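Local coordinates for protein allantoicase (Saccharomyces cerevisiae, PDB 1O59) that hydrolyses allantoate to (S)-ureidoglycolate and urea, a purine-degradation step that lets yeast use purines as secondary nitrogen sources when primary ones are limiting, at residues Y222-F227 against E247-R252; V276-F281 against P320-V325; F285-T290 against I341-G346. All blocks are in the same frame, centred on the assembly; numbering follows the deposited sequence.

Contact 1 of 3, residues Y222-F227 against E247-R252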
loop_
_atom_site.group_PDB
_atom_site.type_symbol
_atom_site.label_atom_id
_atom_site.label_comp_id
_atom_site.label_asym_id
_atom_site.label_seq_id
_atom_site.Cartn_x
_atom_site.Cartn_y
_atom_site.Cartn_z
ATOM N N TYR A 222 13.177 1.125 6.838
ATOM C CA TYR A 222 13.306 -0.207 7.418
ATOM C C TYR A 222 14.743 -0.670 7.295
ATOM O O TYR A 222 15.457 -0.266 6.399
ATOM C CB TYR A 222 12.349 -1.216 6.737
ATOM C CG TYR A 222 12.490 -1.280 5.223
ATOM C CD1 TYR A 222 13.430 -2.094 4.617
ATOM C CD2 TYR A 222 11.685 -0.511 4.412
ATOM C CE1 TYR A 222 13.578 -2.121 3.212
ATOM C CE2 TYR A 222 11.795 -0.555 3.032
ATOM C CZ TYR A 222 12.747 -1.346 2.424
ATOM O OH TYR A 222 12.859 -1.310 1.039
ATOM N N SER A 223 15.136 -1.538 8.210
ATOM C CA SER A 223 16.412 -2.210 8.129
ATOM C C SER A 223 16.455 -3.210 6.937
ATOM O O SER A 223 17.357 -3.177 6.133
ATOM C CB SER A 223 16.675 -2.911 9.462
ATOM O OG SER A 223 15.565 -3.709 9.842
ATOM N N ASP A 224 15.424 -4.027 6.798
ATOM C CA ASP A 224 15.410 -5.199 5.929
ATOM C C ASP A 224 13.929 -5.559 5.771
ATOM O O ASP A 224 13.135 -5.299 6.669
ATOM C CB ASP A 224 16.191 -6.337 6.640
ATOM C CG ASP A 224 16.207 -7.695 5.860
ATOM O OD1 ASP A 224 16.922 -7.724 4.820
ATOM O OD2 ASP A 224 15.605 -8.768 6.238
ATOM N N GLN A 225 13.569 -6.114 4.616
ATOM C CA GLN A 225 12.262 -6.725 4.355
ATOM C C GLN A 225 12.580 -7.983 3.615
ATOM O O GLN A 225 12.882 -7.929 2.454
ATOM C CB GLN A 225 11.430 -5.894 3.374
ATOM C CG GLN A 225 10.865 -4.618 3.874
ATOM C CD GLN A 225 10.014 -3.902 2.835
ATOM O OE1 GLN A 225 9.019 -3.287 3.197
ATOM N NE2 GLN A 225 10.417 -3.957 1.559
ATOM N N HIS A 226 12.560 -9.136 4.236
ATOM C CA HIS A 226 12.889 -10.329 3.467
ATOM C C HIS A 226 11.601 -10.854 2.866
ATOM O O HIS A 226 11.494 -10.966 1.655
ATOM C CB HIS A 226 13.554 -11.357 4.358
ATOM C CG HIS A 226 13.819 -12.653 3.681
ATOM N ND1 HIS A 226 13.325 -13.854 4.162
ATOM C CD2 HIS A 226 14.503 -12.941 2.548
ATOM C CE1 HIS A 226 13.706 -14.826 3.351
ATOM N NE2 HIS A 226 14.413 -14.300 2.361
ATOM N N PHE A 227 10.620 -11.128 3.729
ATOM C CA PHE A 227 9.337 -11.640 3.319
ATOM C C PHE A 227 8.252 -10.700 3.852
ATOM O O PHE A 227 8.348 -10.162 4.951
ATOM C CB PHE A 227 9.189 -13.028 3.932
ATOM C CG PHE A 227 8.133 -13.897 3.293
ATOM C CD1 PHE A 227 7.130 -14.482 4.072
ATOM C CD2 PHE A 227 8.166 -14.175 1.931
ATOM C CE1 PHE A 227 6.177 -15.311 3.499
ATOM C CE2 PHE A 227 7.203 -14.992 1.351
ATOM C CZ PHE A 227 6.207 -15.562 2.139
ATOM N N GLU A 247 8.647 -9.404 7.738
ATOM C CA GLU A 247 9.561 -10.413 8.210
ATOM C C GLU A 247 10.946 -10.161 7.660
ATOM O O GLU A 247 11.121 -9.781 6.487
ATOM C CB GLU A 247 9.110 -11.794 7.780
ATOM C CG GLU A 247 9.850 -12.899 8.510
ATOM C CD GLU A 247 10.384 -13.983 7.587
ATOM O OE1 GLU A 247 11.291 -13.705 6.740
ATOM O OE2 GLU A 247 9.870 -15.114 7.715
ATOM N N THR A 248 11.926 -10.381 8.524
ATOM C CA THR A 248 13.314 -10.202 8.173
ATOM C C THR A 248 14.041 -11.526 8.232
ATOM O O THR A 248 13.545 -12.485 8.779
ATOM C CB THR A 248 13.952 -9.173 9.104
ATOM O OG1 THR A 248 13.912 -9.660 10.454
ATOM C CG2 THR A 248 13.126 -7.881 9.109
ATOM N N LYS A 249 15.220 -11.534 7.633
ATOM C CA LYS A 249 16.081 -12.691 7.553
ATOM C C LYS A 249 16.591 -13.121 8.914
ATOM O O LYS A 249 16.683 -12.310 9.849
ATOM C CB LYS A 249 17.299 -12.362 6.678
ATOM C CG LYS A 249 16.999 -12.345 5.188
ATOM C CD LYS A 249 17.854 -11.292 4.385
ATOM C CE LYS A 249 16.940 -10.387 3.419
ATOM N NZ LYS A 249 17.699 -9.288 2.660
ATOM N N ARG A 250 16.940 -14.409 9.005
ATOM C CA ARG A 250 17.703 -14.915 10.135
ATOM C C ARG A 250 19.112 -14.267 10.092
ATOM O O ARG A 250 19.872 -14.478 9.150
ATOM C CB ARG A 250 17.763 -16.437 10.077
ATOM C CG ARG A 250 17.915 -17.112 11.415
ATOM C CD ARG A 250 18.101 -18.609 11.292
ATOM N NE ARG A 250 16.858 -19.280 10.910
ATOM C CZ ARG A 250 16.292 -20.304 11.561
ATOM N NH1 ARG A 250 16.840 -20.847 12.648
ATOM N NH2 ARG A 250 15.157 -20.812 11.097
ATOM N N SER A 251 19.398 -13.438 11.105
ATOM C CA SER A 251 20.679 -12.765 11.302
ATOM C C SER A 251 21.577 -13.487 12.314
ATOM O O SER A 251 21.104 -14.270 13.122
ATOM C CB SER A 251 20.435 -11.367 11.835
ATOM O OG SER A 251 20.196 -11.401 13.237
ATOM N N ARG A 252 22.872 -13.185 12.290
ATOM C CA ARG A 252 23.827 -13.908 13.125
ATOM C C ARG A 252 24.742 -13.040 13.945
ATOM O O ARG A 252 25.312 -13.517 14.924
ATOM C CB ARG A 252 24.696 -14.813 12.267
ATOM C CG ARG A 252 23.931 -15.860 11.497
ATOM C CD ARG A 252 23.128 -16.832 12.352
ATOM N NE ARG A 252 22.646 -17.954 11.559
ATOM C CZ ARG A 252 21.733 -18.839 11.959
ATOM N NH1 ARG A 252 21.152 -18.743 13.147
ATOM N NH2 ARG A 252 21.406 -19.836 11.151
#

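Contact 2 of 3, residues V276-F281 against P320-V325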
loop_
_atom_site.group_PDB
_atom_site.type_symbol
_atom_site.label_atom_id
_atom_site.label_comp_id
_atom_site.label_asym_id
_atom_site.label_seq_id
_atom_site.Cartn_x
_atom_site.Cartn_y
_atom_site.Cartn_z
ATOM N N VAL A 276 1.653 -4.931 19.543
ATOM C CA VAL A 276 2.540 -5.591 18.601
ATOM C C VAL A 276 2.038 -7.028 18.422
ATOM O O VAL A 276 1.960 -7.814 19.380
ATOM C CB VAL A 276 3.975 -5.533 19.101
ATOM C CG1 VAL A 276 4.916 -6.205 18.154
ATOM C CG2 VAL A 276 4.390 -4.116 19.265
ATOM N N ASP A 277 1.677 -7.335 17.177
ATOM C CA ASP A 277 1.004 -8.571 16.821
ATOM C C ASP A 277 1.885 -9.466 15.971
ATOM O O ASP A 277 2.288 -9.090 14.863
ATOM C CB ASP A 277 -0.255 -8.219 16.044
ATOM C CG ASP A 277 -1.188 -9.385 15.856
ATOM O OD1 ASP A 277 -0.906 -10.555 16.266
ATOM O OD2 ASP A 277 -2.289 -9.176 15.331
ATOM N N THR A 278 2.186 -10.649 16.496
ATOM C CA THR A 278 2.991 -11.658 15.788
ATOM C C THR A 278 2.144 -12.785 15.186
ATOM O O THR A 278 2.633 -13.876 14.978
ATOM C CB THR A 278 4.013 -12.255 16.757
ATOM O OG1 THR A 278 3.351 -12.724 17.940
ATOM C CG2 THR A 278 4.993 -11.167 17.249
ATOM N N ALA A 279 0.867 -12.506 14.930
ATOM C CA ALA A 279 -0.046 -13.442 14.260
ATOM C C ALA A 279 0.664 -14.199 13.140
ATOM O O ALA A 279 1.335 -13.593 12.301
ATOM C CB ALA A 279 -1.290 -12.710 13.707
ATOM N N HIS A 280 0.524 -15.521 13.175
ATOM C CA HIS A 280 1.123 -16.456 12.192
ATOM C C HIS A 280 2.623 -16.640 12.224
ATOM O O HIS A 280 3.092 -17.631 11.665
ATOM C CB HIS A 280 0.659 -16.206 10.752
ATOM C CG HIS A 280 -0.816 -16.016 10.648
ATOM N ND1 HIS A 280 -1.710 -17.009 10.979
ATOM C CD2 HIS A 280 -1.556 -14.928 10.337
ATOM C CE1 HIS A 280 -2.944 -16.550 10.832
ATOM N NE2 HIS A 280 -2.877 -15.293 10.427
ATOM N N PHE A 281 3.358 -15.782 12.918
ATOM C CA PHE A 281 4.796 -16.014 13.106
ATOM C C PHE A 281 5.056 -16.893 14.324
ATOM O O PHE A 281 5.002 -16.453 15.472
ATOM C CB PHE A 281 5.548 -14.702 13.185
ATOM C CG PHE A 281 5.403 -13.887 11.951
ATOM C CD1 PHE A 281 6.170 -14.176 10.827
ATOM C CD2 PHE A 281 4.432 -12.873 11.869
ATOM C CE1 PHE A 281 6.018 -13.440 9.650
ATOM C CE2 PHE A 281 4.284 -12.112 10.688
ATOM C CZ PHE A 281 5.069 -12.396 9.583
ATOM N N PRO A 320 4.849 -16.215 20.101
ATOM C CA PRO A 320 4.349 -16.523 18.788
ATOM C C PRO A 320 2.909 -16.143 18.693
ATOM O O PRO A 320 2.129 -16.379 19.638
ATOM C CB PRO A 320 4.465 -18.054 18.709
ATOM C CG PRO A 320 4.386 -18.536 20.082
ATOM C CD PRO A 320 4.951 -17.424 20.941
ATOM N N ASP A 321 2.549 -15.563 17.555
ATOM C CA ASP A 321 1.173 -15.607 17.115
ATOM C C ASP A 321 0.217 -14.860 18.018
ATOM O O ASP A 321 -0.929 -15.288 18.177
ATOM C CB ASP A 321 0.764 -17.065 17.073
ATOM C CG ASP A 321 -0.485 -17.296 16.291
ATOM O OD1 ASP A 321 -0.832 -16.446 15.411
ATOM O OD2 ASP A 321 -1.197 -18.307 16.521
ATOM N N LYS A 322 0.670 -13.757 18.624
ATOM C CA LYS A 322 -0.177 -13.076 19.599
ATOM C C LYS A 322 -0.090 -11.561 19.522
ATOM O O LYS A 322 0.908 -10.993 19.058
ATOM C CB LYS A 322 0.110 -13.548 21.029
ATOM C CG LYS A 322 1.399 -13.058 21.633
ATOM C CD LYS A 322 1.516 -13.341 23.157
ATOM C CE LYS A 322 0.629 -12.377 23.999
ATOM N NZ LYS A 322 1.071 -12.154 25.448
ATOM N N GLU A 323 -1.179 -10.941 19.977
ATOM C CA GLU A 323 -1.245 -9.530 20.188
ATOM C C GLU A 323 -0.676 -9.222 21.563
ATOM O O GLU A 323 -1.250 -9.604 22.597
ATOM C CB GLU A 323 -2.682 -9.050 20.099
ATOM C CG GLU A 323 -3.367 -9.280 18.760
ATOM C CD GLU A 323 -4.726 -8.578 18.708
ATOM O OE1 GLU A 323 -4.739 -7.357 18.421
ATOM O OE2 GLU A 323 -5.781 -9.232 18.988
ATOM N N HIS A 324 0.480 -8.562 21.565
ATOM C CA HIS A 324 1.110 -8.047 22.790
ATOM C C HIS A 324 0.648 -6.615 23.006
ATOM O O HIS A 324 0.817 -5.783 22.138
ATOM C CB HIS A 324 2.634 -8.069 22.668
ATOM C CG HIS A 324 3.198 -9.407 22.307
ATOM N ND1 HIS A 324 3.240 -9.869 21.010
ATOM C CD2 HIS A 324 3.769 -10.366 23.071
ATOM C CE1 HIS A 324 3.811 -11.059 20.997
ATOM N NE2 HIS A 324 4.136 -11.388 22.235
ATOM N N VAL A 325 0.076 -6.350 24.165
ATOM C CA VAL A 325 -0.563 -5.077 24.466
ATOM C C VAL A 325 0.218 -4.339 25.563
ATOM O O VAL A 325 0.272 -4.781 26.710
ATOM C CB VAL A 325 -2.041 -5.290 24.955
ATOM C CG1 VAL A 325 -2.689 -3.944 25.361
ATOM C CG2 VAL A 325 -2.860 -6.030 23.890
HETATM O O HOH W 1 -4.178 -6.704 15.255
#

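Contact 3 of 3, residues F285-T290 against I341-G346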
loop_
_atom_site.group_PDB
_atom_site.type_symbol
_atom_site.label_atom_id
_atom_site.label_comp_id
_atom_site.label_asym_id
_atom_site.label_seq_id
_atom_site.Cartn_x
_atom_site.Cartn_y
_atom_site.Cartn_z
ATOM N N PHE A 285 9.095 -15.462 15.279
ATOM C CA PHE A 285 8.651 -14.232 15.934
ATOM C C PHE A 285 9.867 -13.660 16.585
ATOM O O PHE A 285 10.805 -14.390 16.832
ATOM C CB PHE A 285 7.530 -14.535 16.990
ATOM C CG PHE A 285 7.893 -15.589 17.997
ATOM C CD1 PHE A 285 7.643 -16.948 17.737
ATOM C CD2 PHE A 285 8.442 -15.238 19.214
ATOM C CE1 PHE A 285 7.953 -17.924 18.673
ATOM C CE2 PHE A 285 8.758 -16.213 20.172
ATOM C CZ PHE A 285 8.528 -17.547 19.901
ATOM N N PRO A 286 9.918 -12.369 16.850
ATOM C CA PRO A 286 11.147 -11.828 17.461
ATOM C C PRO A 286 11.312 -12.353 18.867
ATOM O O PRO A 286 10.340 -12.795 19.483
ATOM C CB PRO A 286 10.932 -10.330 17.455
ATOM C CG PRO A 286 9.811 -10.122 16.497
ATOM C CD PRO A 286 8.923 -11.319 16.591
ATOM N N GLN A 287 12.538 -12.349 19.358
ATOM C CA GLN A 287 12.765 -12.757 20.719
ATOM C C GLN A 287 12.354 -11.640 21.667
ATOM O O GLN A 287 11.815 -11.913 22.736
ATOM C CB GLN A 287 14.228 -13.124 20.910
ATOM C CG GLN A 287 14.546 -13.586 22.271
ATOM C CD GLN A 287 15.945 -14.012 22.381
ATOM O OE1 GLN A 287 16.792 -13.593 21.592
ATOM N NE2 GLN A 287 16.209 -14.876 23.339
ATOM N N PHE A 288 12.620 -10.390 21.264
ATOM C CA PHE A 288 12.203 -9.207 22.013
ATOM C C PHE A 288 11.808 -8.133 21.060
ATOM O O PHE A 288 12.109 -8.222 19.874
ATOM C CB PHE A 288 13.346 -8.607 22.827
ATOM C CG PHE A 288 13.946 -9.526 23.840
ATOM C CD1 PHE A 288 13.318 -9.740 25.064
ATOM C CD2 PHE A 288 15.173 -10.132 23.601
ATOM C CE1 PHE A 288 13.886 -10.555 26.023
ATOM C CE2 PHE A 288 15.748 -10.962 24.553
ATOM C CZ PHE A 288 15.093 -11.169 25.762
ATOM N N ILE A 289 11.163 -7.091 21.595
ATOM C CA ILE A 289 10.875 -5.857 20.841
ATOM C C ILE A 289 11.038 -4.616 21.723
ATOM O O ILE A 289 10.996 -4.687 22.936
ATOM C CB ILE A 289 9.433 -5.860 20.170
ATOM C CG1 ILE A 289 8.322 -5.807 21.218
ATOM C CG2 ILE A 289 9.224 -7.053 19.232
ATOM C CD1 ILE A 289 7.886 -4.425 21.597
ATOM N N THR A 290 11.232 -3.480 21.070
ATOM C CA THR A 290 11.065 -2.179 21.703
ATOM C C THR A 290 10.270 -1.287 20.754
ATOM O O THR A 290 10.194 -1.559 19.578
ATOM C CB THR A 290 12.440 -1.484 22.054
ATOM O OG1 THR A 290 13.184 -1.212 20.857
ATOM C CG2 THR A 290 13.357 -2.357 22.898
ATOM N N ILE A 341 12.857 -4.997 16.381
ATOM C CA ILE A 341 12.691 -6.433 16.651
ATOM C C ILE A 341 14.084 -7.021 16.836
ATOM O O ILE A 341 15.044 -6.593 16.163
ATOM C CB ILE A 341 11.875 -7.161 15.546
ATOM C CG1 ILE A 341 12.574 -7.161 14.174
ATOM C CG2 ILE A 341 10.483 -6.537 15.409
ATOM C CD1 ILE A 341 11.757 -7.846 13.081
ATOM N N ILE A 342 14.204 -7.944 17.785
ATOM C CA ILE A 342 15.504 -8.365 18.251
ATOM C C ILE A 342 15.548 -9.874 18.274
ATOM O O ILE A 342 14.668 -10.493 18.850
ATOM C CB ILE A 342 15.774 -7.809 19.649
ATOM C CG1 ILE A 342 15.866 -6.300 19.604
ATOM C CG2 ILE A 342 17.067 -8.330 20.197
ATOM C CD1 ILE A 342 15.361 -5.659 20.859
ATOM N N PRO A 343 16.578 -10.470 17.671
ATOM C CA PRO A 343 17.489 -9.824 16.708
ATOM C C PRO A 343 16.899 -9.633 15.282
ATOM O O PRO A 343 17.432 -8.887 14.466
ATOM C CB PRO A 343 18.655 -10.810 16.659
ATOM C CG PRO A 343 17.981 -12.159 16.849
ATOM C CD PRO A 343 16.801 -11.930 17.762
ATOM N N ASP A 344 15.788 -10.313 15.021
ATOM C CA ASP A 344 15.130 -10.375 13.717
ATOM C C ASP A 344 13.809 -11.130 13.927
ATOM O O ASP A 344 13.453 -11.505 15.068
ATOM C CB ASP A 344 16.016 -11.109 12.691
ATOM C CG ASP A 344 16.618 -12.422 13.228
ATOM O OD1 ASP A 344 15.851 -13.351 13.542
ATOM O OD2 ASP A 344 17.862 -12.635 13.309
ATOM N N GLY A 345 13.093 -11.364 12.831
ATOM C CA GLY A 345 11.861 -12.153 12.858
ATOM C C GLY A 345 10.728 -11.479 12.125
ATOM O O GLY A 345 10.941 -10.660 11.238
ATOM N N GLY A 346 9.510 -11.804 12.546
ATOM C CA GLY A 346 8.313 -11.361 11.870
ATOM C C GLY A 346 7.263 -10.823 12.801
ATOM O O GLY A 346 6.943 -11.421 13.810
#

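Contact 1 of 3, residues Y222-F227 against E247-R252
His226 and Phe227 meet Glu247 at the paired ends of the short antiparallel strands 227-228 and 246-247, on the surface of the second allantoicase repeat, a beta-sandwich of the galactose-binding-domain clan. The backbone bonds centre on Glu247 O, which accepts two donors: His226 N at 2.7 Å, in the carbonyl plane, and Phe227 N at 3.1 Å, 42° above that plane. A weak bond from Glu247 N to Phe227 O completes the pair.

The polar side-chain grip is that of Asp224, whose carboxylate holds Lys249 at two places. Asp224 OD1 turns its syn lone pair to Lys249 NZ at 2.8 Å, a salt bridge, while Asp224 OD2 takes Lys249 N at 3.1 Å, nearly in line with its own C-O bond. The lysine chain bends at chi2 and chi3, bringing the ammonium back to the carboxylate that already holds its backbone. Replacing Asp224 by an alanine removes both acceptors and would probably leave Lys249 N without its mate and the ammonium without its counter-charge. Just before the lysine, Thr248 OG1 bonds to Asp258 OD2 of strand 258-263 and to Gly345 N, tying the loop to that strand and to the loop after strand 336-342.

The aromatic contacts involve His226, whose ring stands anti to the backbone N (chi1 175°), alongside Glu247 and pointing the same way. Ring and carboxylate are nearly coplanar, 13° apart, and His226 ND1 donates to Glu247 OE1 at 3.3 Å. Lys249 CG lies over one ring face, a CH-pi contact 3.9 Å from the centroid of the His226 ring.

Contact 2 of 3, residues V276-F281 against P320-V325
Val276 O takes two hydrogen bonds from one residue: His324 N at 2.7 Å and the ring nitrogen His324 ND1 at 2.9 Å reach it from opposite faces of the carbonyl plane. The acceptor lies in the imidazole plane, and His324 NE2 is bonded to Gly319 N, so both ring nitrogens fix the rotation of the ring. The pair belongs to antiparallel strands 270-277 and 323-331 of the beta-sandwich, just where the first runs into a type II beta turn, Thr278 to Phe281.

Thr278 carries the contact beyond the strand. Its N donates to Lys322 O, and Lys322 N returns an almost straight bond to Thr278 OG1 (3.0 Å, 178°), the hydroxyl also bonding to Gly319 O. Asp277 OD1 accepts from Ala279 N, an Asx turn, and forms a salt bridge with Arg238. Asp277 OD2 lies 4.3 Å from Glu323 OE1, a like-charge pair that one water spans by donating to both; Arg238 probably offsets part of this repulsion. At the turn, Asp321 reaches across with its carboxylate anti to the backbone N (chi1 -164°) and accepts from His280 N at OD1, 2.8 Å away and above the carboxylate plane.

Contact 3 of 3, residues F285-T290 against I341-G346
A classic beta bulge sets two residues, Gln287 and Phe288, opposite the single Ile342 at the start of strand 288-294, where it pairs antiparallel with the end of strand 336-342 in the five-stranded sheet of the second repeat's beta-sandwich. Ile342 O accepts from both: Gln287 N at 2.9 Å, nearly in line with the carbonyl, and Phe288 N at 3.2 Å, tilted only 17° from its plane. Ile342 N answers with a bond to Phe288 O.

The side chains divide between the two faces of the sheet. On one, Phe288 meets Ile342 with its first carbon, Phe288 CB lying 4.1 Å from the Ile342 CD1 methyl at the end of the longer branch. The phenyl group is turned beside its own backbone N (chi1 -60°), which carries the ring away from the isoleucine, so that Ile342 CG2 lies toward the ring edge, near its plane; Lys315 makes a cation-pi contact with the same ring.

On the buried face, Ile341 is met by two side chains. With CG1 between the backbone N and the carbonyl carbon (chi1 64°), Ile341 CG2 is left anti to the carbonyl carbon and lies 4.1 Å from Ile289 CG2, the two side chains crossing at a slant. Pro286 packs against the same isoleucine, its ring atom CG 3.7 Å from Ile341 CB, and Val347 of strand 346-354 touches both.

Beyond the cis peptide before Pro343, the chain turns back past Pro286. Gly345 fits closely: a CB would fall 3.0 Å from Pro286 N and would also press on Asp344 O. Pro286 CA directs a CA-H...O contact to Asp344 O at 3.3 Å, and Pro286 CD rests 3.4 Å from Gly346 O.

All three contacts lie within the second allantoicase repeat. Contacts 1 and 2 join strands of the same six-stranded sheet; contact 3 joins strands of the five-stranded one. Contact 1 is the surface one, joining loops and two-residue strands largely through charge and a histidine-carboxylate bond; contacts 2 and 3 are partly buried. Contact 2 relies on polar side chains gripping turn backbone, contact 3 more on apolar packing around a bulge. The last two interleave along the chain, and Pro320 packs on Phe285 between them. Contact 3 also meets contact 1, through Ser251 OG to Asp344 OD2 and Thr248 N to Gly345 O, while Phe281 of contact 2 touches Glu247.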